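Long-range contacts in nuclease (Salmonella phage SETP3, PDB 4QBN), which probably cuts nucleic acids by hydrolysing ester bonds with magnesium as cofactor, as a nuclease of the VRR-NUC family: residues G32-L37 against I45-V50; K12-A17 against Q84-I89; G5-Y10 against G80-V85. All coordinates share one frame; numbering follows the deposited sequence.

Contact 1: residues G32-L37 against I45-V50. With SO4 (sulfate ion), chain C.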
loop_
_atom_site.group_PDB
_atom_site.type_symbol
_atom_site.label_atom_id
_atom_site.label_comp_id
_atom_site.label_asym_id
_atom_site.label_seq_id
_atom_site.Cartn_x
_atom_site.Cartn_y
_atom_site.Cartn_z
ATOM N N GLY A 32 -2.095 -6.982 10.593
ATOM C CA GLY A 32 -0.841 -7.450 10.010
ATOM C C GLY A 32 -0.295 -6.530 8.943
ATOM O O GLY A 32 0.710 -6.863 8.346
ATOM N N ALA A 33 -0.936 -5.389 8.718
ATOM C CA ALA A 33 -0.435 -4.458 7.675
ATOM C C ALA A 33 0.946 -3.904 8.062
ATOM O O ALA A 33 1.193 -3.595 9.215
ATOM C CB ALA A 33 -1.415 -3.294 7.525
ATOM N N PRO A 34 1.852 -3.745 7.100
ATOM C CA PRO A 34 3.130 -3.071 7.417
ATOM C C PRO A 34 2.911 -1.678 8.032
ATOM O O PRO A 34 1.963 -0.968 7.682
ATOM C CB PRO A 34 3.784 -2.926 6.019
ATOM C CG PRO A 34 3.303 -4.217 5.296
ATOM C CD PRO A 34 1.848 -4.403 5.778
ATOM N N ASP A 35 3.779 -1.276 8.963
ATOM C CA ASP A 35 3.574 0.019 9.648
ATOM C C ASP A 35 3.544 1.193 8.685
ATOM O O ASP A 35 2.728 2.144 8.880
ATOM C CB ASP A 35 4.674 0.268 10.690
ATOM C CG ASP A 35 4.616 -0.720 11.814
ATOM O OD1 ASP A 35 3.467 -0.942 12.281
ATOM O OD2 ASP A 35 5.686 -1.264 12.220
ATOM N N LEU A 36 4.452 1.199 7.695
ATOM C CA LEU A 36 4.544 2.351 6.789
ATOM C C LEU A 36 4.382 1.965 5.340
ATOM O O LEU A 36 4.935 0.940 4.891
ATOM C CB LEU A 36 5.924 3.029 6.929
ATOM C CG LEU A 36 6.272 3.603 8.289
ATOM C CD1 LEU A 36 7.687 4.185 8.252
ATOM C CD2 LEU A 36 5.288 4.780 8.641
ATOM N N LEU A 37 3.621 2.758 4.583
ATOM C CA LEU A 37 3.642 2.664 3.094
ATOM C C LEU A 37 4.490 3.849 2.654
ATOM O O LEU A 37 4.266 4.970 3.149
ATOM C CB LEU A 37 2.195 2.825 2.586
ATOM C CG LEU A 37 2.086 3.089 1.068
ATOM C CD1 LEU A 37 2.584 1.883 0.239
ATOM C CD2 LEU A 37 0.617 3.436 0.775
ATOM N N ILE A 45 7.691 1.373 -4.626
ATOM C CA ILE A 45 6.756 1.291 -3.498
ATOM C C ILE A 45 7.416 0.411 -2.428
ATOM O O ILE A 45 7.779 -0.721 -2.752
ATOM C CB ILE A 45 5.481 0.566 -3.926
ATOM C CG1 ILE A 45 4.839 1.192 -5.177
ATOM C CG2 ILE A 45 4.455 0.545 -2.774
ATOM C CD1 ILE A 45 4.396 2.602 -4.945
ATOM N N TRP A 46 7.544 0.897 -1.207
ATOM C CA TRP A 46 8.160 0.075 -0.124
ATOM C C TRP A 46 7.146 -0.035 0.978
ATOM O O TRP A 46 6.434 0.937 1.275
ATOM C CB TRP A 46 9.402 0.750 0.464
ATOM C CG TRP A 46 10.668 0.701 -0.410
ATOM C CD1 TRP A 46 10.784 0.205 -1.675
ATOM C CD2 TRP A 46 11.938 1.216 -0.051
ATOM N NE1 TRP A 46 12.113 0.323 -2.128
ATOM C CE2 TRP A 46 12.834 0.940 -1.128
ATOM C CE3 TRP A 46 12.424 1.849 1.125
ATOM C CZ2 TRP A 46 14.209 1.264 -1.084
ATOM C CZ3 TRP A 46 13.819 2.169 1.168
ATOM C CH2 TRP A 46 14.671 1.880 0.071
ATOM N N PHE A 47 7.128 -1.190 1.612
ATOM C CA PHE A 47 6.313 -1.368 2.803
ATOM C C PHE A 47 7.322 -1.574 3.899
ATOM O O PHE A 47 8.177 -2.436 3.790
ATOM C CB PHE A 47 5.457 -2.632 2.627
ATOM C CG PHE A 47 4.455 -2.476 1.505
ATOM C CD1 PHE A 47 3.223 -1.865 1.777
ATOM C CD2 PHE A 47 4.740 -2.918 0.237
ATOM C CE1 PHE A 47 2.307 -1.688 0.746
ATOM C CE2 PHE A 47 3.833 -2.749 -0.824
ATOM C CZ PHE A 47 2.585 -2.123 -0.542
ATOM N N VAL A 48 7.224 -0.791 4.946
ATOM C CA VAL A 48 8.273 -0.835 5.979
ATOM C C VAL A 48 7.681 -1.105 7.361
ATOM O O VAL A 48 6.784 -0.394 7.811
ATOM C CB VAL A 48 9.063 0.501 6.001
ATOM C CG1 VAL A 48 10.110 0.456 7.153
ATOM C CG2 VAL A 48 9.765 0.656 4.657
ATOM N N GLU A 49 8.207 -2.127 8.061
ATOM C CA GLU A 49 7.717 -2.443 9.377
ATOM C C GLU A 49 8.746 -1.891 10.354
ATOM O O GLU A 49 9.914 -2.073 10.117
ATOM C CB GLU A 49 7.624 -3.968 9.524
ATOM C CG GLU A 49 7.177 -4.374 10.926
ATOM C CD GLU A 49 5.632 -4.260 11.160
ATOM O OE1 GLU A 49 4.894 -3.875 10.218
ATOM O OE2 GLU A 49 5.164 -4.507 12.306
ATOM N N VAL A 50 8.340 -1.200 11.410
ATOM C CA VAL A 50 9.319 -0.614 12.306
ATOM C C VAL A 50 9.246 -1.242 13.683
ATOM O O VAL A 50 8.144 -1.364 14.243
ATOM C CB VAL A 50 9.098 0.907 12.425
ATOM C CG1 VAL A 50 10.131 1.484 13.385
ATOM C CG2 VAL A 50 9.164 1.544 11.058
HETATM S S SO4 C . -0.772 -5.249 13.822
HETATM O O1 SO4 C . -1.002 -5.899 15.122
HETATM O O2 SO4 C . -2.087 -5.068 13.191
HETATM O O3 SO4 C . -0.085 -3.971 14.004
HETATM O O4 SO4 C . 0.083 -6.081 12.989
HETATM O O HOH W 1 3.438 -6.087 9.342
#
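D35 and E49 face each other where strand 36-40 enters its antiparallel hairpin with strand 44-50. P34-D35 and E49 fit the PD-(D/E)XK signature, whose acidic residues hold magnesium in related nucleases. The tight part of the contact runs from D35 through the strand pairing. L36 and V48 form a hydrogen-bonded pair, L36 N reaching V48 O at 2.8 Å and V48 N reaching L36 O at 2.9 Å. D35 and L36 both face V48, which makes a classic beta bulge. Apolar side chains suit both faces of the hairpin. L36 sends CD1 to V50 CG2 on one of them. On the other, chi1 of 166° lays L37 side by side with F47, pointing the same way, so that L37 CD1 touches F47 CE1 at 3.6 Å and also meets I45 CG2. P34 lays CG on F47 CB, and L37 of the second subunit packs against F47, so this face also serves the dimer.

Toward G32 and A33 the contact is looser and partly mediated by water. One water donates to both G32 O and E49 OE1, while G32 N holds a sulfate, probably from the crystallisation liquor, which H61 and Q62 also bind. Glycine fits at G32 because its positive phi would jam a side chain against the preceding carbonyl.

D35, by contrast, is gripped on the tight side. Its carboxylate stacks on that of E49, with D35 OD2 3.3 Å from E49 OE2, a spacing consistent with a shared metal. D35 N reaches E49 OE1 at 3.1 Å from above the carboxylate plane. V50 N donates to the anti lone pair of D35 OD2 at 2.8 Å, nearly straight at 164°.

Contact 2: residues K12-A17 against Q84-I89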
loop_
_atom_site.group_PDB
_atom_site.type_symbol
_atom_site.label_atom_id
_atom_site.label_comp_id
_atom_site.label_asym_id
_atom_site.label_seq_id
_atom_site.Cartn_x
_atom_site.Cartn_y
_atom_site.Cartn_z
ATOM N N LYS A 12 10.487 8.223 8.556
ATOM C CA LYS A 12 9.574 9.078 7.803
ATOM C C LYS A 12 10.318 10.269 7.254
ATOM O O LYS A 12 10.164 10.622 6.092
ATOM C CB LYS A 12 8.405 9.541 8.705
ATOM C CG LYS A 12 7.498 10.580 8.057
ATOM C CD LYS A 12 6.230 10.764 8.930
ATOM C CE LYS A 12 5.224 11.676 8.296
ATOM N NZ LYS A 12 5.777 13.038 8.255
ATOM N N GLU A 13 11.139 10.908 8.090
ATOM C CA GLU A 13 11.916 12.078 7.645
ATOM C C GLU A 13 12.934 11.814 6.535
ATOM O O GLU A 13 13.082 12.606 5.589
ATOM C CB GLU A 13 12.613 12.709 8.864
ATOM C CG GLU A 13 11.596 13.326 9.859
ATOM C CD GLU A 13 12.219 13.812 11.162
ATOM O OE1 GLU A 13 13.291 13.272 11.576
ATOM O OE2 GLU A 13 11.608 14.717 11.793
ATOM N N ARG A 14 13.644 10.699 6.645
ATOM C CA ARG A 14 14.591 10.294 5.596
ATOM C C ARG A 14 13.888 10.029 4.274
ATOM O O ARG A 14 14.384 10.431 3.224
ATOM C CB ARG A 14 15.344 9.038 6.016
ATOM C CG ARG A 14 16.278 9.271 7.224
ATOM C CD ARG A 14 17.743 9.693 6.879
ATOM N NE ARG A 14 18.203 9.539 5.474
ATOM C CZ ARG A 14 19.186 8.727 5.041
ATOM N NH1 ARG A 14 19.841 7.930 5.876
ATOM N NH2 ARG A 14 19.521 8.712 3.751
ATOM N N PHE A 15 12.746 9.346 4.298
ATOM C CA PHE A 15 12.023 9.073 3.065
ATOM C C PHE A 15 11.426 10.326 2.471
ATOM O O PHE A 15 11.392 10.493 1.257
ATOM C CB PHE A 15 10.889 8.077 3.324
ATOM C CG PHE A 15 11.378 6.727 3.791
ATOM C CD1 PHE A 15 12.561 6.213 3.306
ATOM C CD2 PHE A 15 10.621 5.967 4.712
ATOM C CE1 PHE A 15 13.002 4.929 3.714
ATOM C CE2 PHE A 15 11.069 4.703 5.135
ATOM C CZ PHE A 15 12.266 4.203 4.630
ATOM N N GLU A 16 10.901 11.200 3.314
ATOM C CA GLU A 16 10.355 12.445 2.779
ATOM C C GLU A 16 11.448 13.327 2.159
ATOM O O GLU A 16 11.182 14.037 1.182
ATOM C CB GLU A 16 9.579 13.196 3.858
ATOM C CG GLU A 16 8.232 12.533 4.178
ATOM C CD GLU A 16 7.527 13.202 5.357
ATOM O OE1 GLU A 16 8.200 13.992 6.051
ATOM O OE2 GLU A 16 6.302 12.970 5.577
ATOM N N ALA A 17 12.680 13.231 2.676
ATOM C CA ALA A 17 13.837 13.952 2.098
ATOM C C ALA A 17 14.250 13.469 0.710
ATOM O O ALA A 17 14.922 14.185 -0.021
ATOM C CB ALA A 17 15.049 13.887 3.046
ATOM N N GLN A 84 19.713 0.848 10.867
ATOM C CA GLN A 84 19.049 0.010 9.886
ATOM C C GLN A 84 18.309 0.827 8.864
ATOM O O GLN A 84 18.171 0.407 7.728
ATOM C CB GLN A 84 18.113 -1.022 10.536
ATOM C CG GLN A 84 18.958 -2.159 11.178
ATOM C CD GLN A 84 18.125 -3.242 11.817
ATOM O OE1 GLN A 84 16.977 -3.028 12.153
ATOM N NE2 GLN A 84 18.730 -4.406 12.045
ATOM N N VAL A 85 17.758 1.976 9.267
ATOM C CA VAL A 85 17.102 2.835 8.287
ATOM C C VAL A 85 18.132 3.328 7.270
ATOM O O VAL A 85 17.921 3.328 6.033
ATOM C CB VAL A 85 16.429 4.057 8.987
ATOM C CG1 VAL A 85 15.938 5.101 7.971
ATOM C CG2 VAL A 85 15.253 3.578 9.847
ATOM N N ASP A 86 19.253 3.779 7.791
ATOM C CA ASP A 86 20.344 4.278 6.931
ATOM C C ASP A 86 20.863 3.194 5.958
ATOM O O ASP A 86 21.057 3.483 4.762
ATOM C CB ASP A 86 21.495 4.799 7.786
ATOM C CG ASP A 86 21.117 6.048 8.599
ATOM O OD1 ASP A 86 20.246 6.852 8.152
ATOM O OD2 ASP A 86 21.702 6.225 9.692
ATOM N N LYS A 87 21.029 1.957 6.447
ATOM C CA LYS A 87 21.505 0.845 5.583
ATOM C C LYS A 87 20.500 0.458 4.560
ATOM O O LYS A 87 20.856 0.062 3.469
ATOM C CB LYS A 87 21.858 -0.393 6.372
ATOM C CG LYS A 87 23.095 -0.253 7.108
ATOM C CD LYS A 87 23.321 -1.530 7.878
ATOM C CE LYS A 87 24.558 -1.416 8.708
ATOM N NZ LYS A 87 24.853 -2.679 9.442
ATOM N N LEU A 88 19.223 0.500 4.926
ATOM C CA LEU A 88 18.176 0.183 3.950
ATOM C C LEU A 88 18.245 1.161 2.765
ATOM O O LEU A 88 18.194 0.780 1.575
ATOM C CB LEU A 88 16.799 0.227 4.634
ATOM C CG LEU A 88 15.597 0.203 3.708
ATOM C CD1 LEU A 88 15.582 -1.146 2.949
ATOM C CD2 LEU A 88 14.303 0.448 4.570
ATOM N N ILE A 89 18.336 2.453 3.062
ATOM C CA ILE A 89 18.409 3.403 1.973
ATOM C C ILE A 89 19.678 3.236 1.152
ATOM O O ILE A 89 19.639 3.266 -0.087
ATOM C CB ILE A 89 18.230 4.845 2.548
ATOM C CG1 ILE A 89 16.782 4.944 3.076
ATOM C CG2 ILE A 89 18.542 5.875 1.504
ATOM C CD1 ILE A 89 16.581 6.241 3.937
HETATM O O HOH W 2 21.608 5.999 4.129
#
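R14 points its CB toward helix 82-92; chi1 of -66° sets CG beside the backbone N, and bends at chi2 and chi3 bring the guanidinium over I89 and to D86. The axes of segments 12-17 and 84-89 approach to 10.9 Å, nearly parallel at 26°, a wide spacing that long side chains have to bridge. I89 fills the middle: its CD1 lies 3.7 Å from R14 CB and also sits under the centre of one guanidinium face. F15, whose side chain also touches V22 of strand 21-27, brings CE1 to 3.8 Å from I89 CD1, and L88 CD2 approaches the ring at its edge. Isoleucine suits this place because CG1 and CD1 reach out between the F15 ring and the R14 guanidinium, while CG2 lies near R14 NH2.

At the partly exposed margin R14 NH1 makes a salt bridge to D86 OD1, at 2.6 Å but with a weak, bent hydrogen bond. A water accepts from R14 NH1 and donates to D86 O. The stronger partner of D86 OD1 is the hydroxyl of Y10, one turn before R14 in helix 3-17. The chemistry thus implies an apolar layer closed by a charged pair, with the tyrosine probably helping to fix the carboxylate.

Contact 3: residues G5-Y10 against G80-V85. With SO4 (sulfate ion), chain D.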
loop_
_atom_site.group_PDB
_atom_site.type_symbol
_atom_site.label_atom_id
_atom_site.label_comp_id
_atom_site.label_asym_id
_atom_site.label_seq_id
_atom_site.Cartn_x
_atom_site.Cartn_y
_atom_site.Cartn_z
ATOM N N GLY A 5 8.555 4.546 18.149
ATOM C CA GLY A 5 8.092 5.830 17.614
ATOM C C GLY A 5 9.222 6.717 17.089
ATOM O O GLY A 5 9.040 7.371 16.073
ATOM N N ARG A 6 10.376 6.742 17.769
ATOM C CA ARG A 6 11.524 7.536 17.323
ATOM C C ARG A 6 12.124 7.011 16.021
ATOM O O ARG A 6 12.511 7.813 15.139
ATOM C CB ARG A 6 12.604 7.582 18.409
ATOM C CG ARG A 6 12.298 8.656 19.450
ATOM C CD ARG A 6 12.228 8.114 20.844
ATOM N NE ARG A 6 13.396 7.329 21.249
ATOM C CZ ARG A 6 13.497 6.734 22.441
ATOM N NH1 ARG A 6 12.512 6.832 23.327
ATOM N NH2 ARG A 6 14.588 6.040 22.753
ATOM N N VAL A 7 12.241 5.691 15.904
ATOM C CA VAL A 7 12.771 5.114 14.667
ATOM C C VAL A 7 11.791 5.399 13.545
ATOM O O VAL A 7 12.172 5.660 12.403
ATOM C CB VAL A 7 12.997 3.611 14.788
ATOM C CG1 VAL A 7 13.465 2.982 13.413
ATOM C CG2 VAL A 7 14.025 3.340 15.918
ATOM N N GLN A 8 10.499 5.280 13.833
ATOM C CA GLN A 8 9.514 5.524 12.788
ATOM C C GLN A 8 9.563 6.978 12.283
ATOM O O GLN A 8 9.427 7.254 11.071
ATOM C CB GLN A 8 8.120 5.198 13.318
ATOM C CG GLN A 8 7.071 5.305 12.280
ATOM C CD GLN A 8 5.771 4.726 12.806
ATOM O OE1 GLN A 8 4.748 5.425 12.883
ATOM N NE2 GLN A 8 5.815 3.448 13.216
ATOM N N LYS A 9 9.729 7.914 13.203
ATOM C CA LYS A 9 9.806 9.305 12.799
ATOM C C LYS A 9 11.047 9.581 11.955
ATOM O O LYS A 9 11.013 10.380 11.018
ATOM C CB LYS A 9 9.805 10.194 14.013
ATOM C CG LYS A 9 9.988 11.679 13.732
ATOM C CD LYS A 9 9.802 12.458 15.057
ATOM C CE LYS A 9 10.827 13.580 15.267
ATOM N NZ LYS A 9 10.592 14.782 14.409
ATOM N N TYR A 10 12.160 8.958 12.305
ATOM C CA TYR A 10 13.396 9.176 11.538
ATOM C C TYR A 10 13.254 8.624 10.151
ATOM O O TYR A 10 13.676 9.235 9.139
ATOM C CB TYR A 10 14.546 8.473 12.244
ATOM C CG TYR A 10 15.856 8.569 11.544
ATOM C CD1 TYR A 10 16.577 9.748 11.543
ATOM C CD2 TYR A 10 16.395 7.459 10.914
ATOM C CE1 TYR A 10 17.811 9.828 10.940
ATOM C CE2 TYR A 10 17.650 7.525 10.292
ATOM C CZ TYR A 10 18.328 8.700 10.305
ATOM O OH TYR A 10 19.566 8.753 9.685
ATOM N N GLY A 80 14.775 -1.563 12.777
ATOM C CA GLY A 80 14.562 -1.424 14.204
ATOM C C GLY A 80 15.554 -0.524 14.861
ATOM O O GLY A 80 15.731 -0.549 16.083
ATOM N N SER A 81 16.253 0.266 14.070
ATOM C CA SER A 81 17.213 1.195 14.660
ATOM C C SER A 81 17.488 2.226 13.607
ATOM O O SER A 81 17.215 2.004 12.442
ATOM C CB SER A 81 18.538 0.488 15.017
ATOM O OG SER A 81 19.150 0.013 13.800
ATOM N N PHE A 82 18.075 3.352 14.008
ATOM C CA PHE A 82 18.431 4.383 13.018
ATOM C C PHE A 82 19.435 3.844 11.999
ATOM O O PHE A 82 19.408 4.202 10.810
ATOM C CB PHE A 82 19.073 5.589 13.695
ATOM C CG PHE A 82 18.078 6.516 14.366
ATOM C CD1 PHE A 82 17.099 6.015 15.212
ATOM C CD2 PHE A 82 18.139 7.887 14.163
ATOM C CE1 PHE A 82 16.183 6.871 15.867
ATOM C CE2 PHE A 82 17.219 8.745 14.805
ATOM C CZ PHE A 82 16.243 8.222 15.651
ATOM N N LYS A 83 20.372 3.024 12.471
ATOM C CA LYS A 83 21.381 2.492 11.566
ATOM C C LYS A 83 20.723 1.624 10.488
ATOM O O LYS A 83 21.122 1.659 9.300
ATOM C CB LYS A 83 22.424 1.707 12.376
ATOM C CG LYS A 83 23.669 1.326 11.609
ATOM C CD LYS A 83 24.793 1.072 12.593
ATOM C CE LYS A 83 26.129 0.793 11.879
ATOM N NZ LYS A 83 26.204 -0.582 11.250
ATOM N N GLN A 84 19.713 0.848 10.867
ATOM C CA GLN A 84 19.049 0.010 9.886
ATOM C C GLN A 84 18.309 0.827 8.864
ATOM O O GLN A 84 18.171 0.407 7.728
ATOM C CB GLN A 84 18.113 -1.022 10.536
ATOM C CG GLN A 84 18.958 -2.159 11.178
ATOM C CD GLN A 84 18.125 -3.242 11.817
ATOM O OE1 GLN A 84 16.977 -3.028 12.153
ATOM N NE2 GLN A 84 18.730 -4.406 12.045
ATOM N N VAL A 85 17.758 1.976 9.267
ATOM C CA VAL A 85 17.102 2.835 8.287
ATOM C C VAL A 85 18.132 3.328 7.270
ATOM O O VAL A 85 17.921 3.328 6.033
ATOM C CB VAL A 85 16.429 4.057 8.987
ATOM C CG1 VAL A 85 15.938 5.101 7.971
ATOM C CG2 VAL A 85 15.253 3.578 9.847
HETATM S S SO4 D . 20.854 3.071 16.650
HETATM O O1 SO4 D . 21.261 1.937 17.491
HETATM O O2 SO4 D . 19.382 3.303 16.850
HETATM O O3 SO4 D . 21.627 4.282 16.933
HETATM O O4 SO4 D . 21.222 2.767 15.272
#
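Helix 3-17 passes the start of helix 82-92 at V7 and S81, whose CA atoms are 5.9 Å apart, and S81 is the N-cap of the second helix. No hydrogen bond crosses between the two segments, so the contact rests on shape and on aromatic packing.

F82 and Y10 form an offset stack, their ring centroids 4.3 Å apart and their planes turned by 24°. F82 CD2 lies over the centre of the Y10 ring, while Y10 CB makes a CH-pi contact near the rim of the F82 face. Y10 reaches this place because its CG is anti to the backbone N (chi1 178°), which lays the ring against F82; its hydroxyl is engaged by D86. Behind the stack Y10 CE2 touches V85 CG1 at 3.8 Å, and V7 CG1 meets V85 CG2 at 4.0 Å. Valine suits V7 because its two methyls divide the work, CG1 facing V85 and the S81 backbone, CG2 facing F82 CD1. The burial has a cost, as S81 N finds no partner in the model.

The first turn of helix 82-92 binds a sulfate, probably from the crystallisation liquor. F82 N donates to its O2 at 3.1 Å and K83 N to its O4 at 2.9 Å, an arrangement the helix N-terminus would probably favour electrostatically. S81 suits the cap: its OG accepts from Q84 N at 3.1 Å and is also hydrogen-bonded to E54, its strongest partner. Q84 reaches back past the cap instead: its OE1 accepts from G80 N at 2.7 Å, in the plane of its amide carbonyl.

In the fold
Contacts 2 and 3 are two ends of one interface between helix 3-17 and helix 82-92, with centres 8 Å apart. They share Q84 and V85, and a probable hydrogen bond of 2.5 Å between D86 OD1 and Y10 OH joins them. Each lies about 13 Å, centre to centre, from contact 1, the hairpin carrying the presumed PD-(D/E)XK acids. The helices cover one face of that sheet: W46 CZ3 is 3.7 Å from L88 CG, and V50 CG1 is 3.7 Å from V7 CG1. Q8 NE2 comes within 4.2 Å of D35 CB, so helix 3-17 also borders the likely active site. Contact 1 carries one sulfate and contact 3 another.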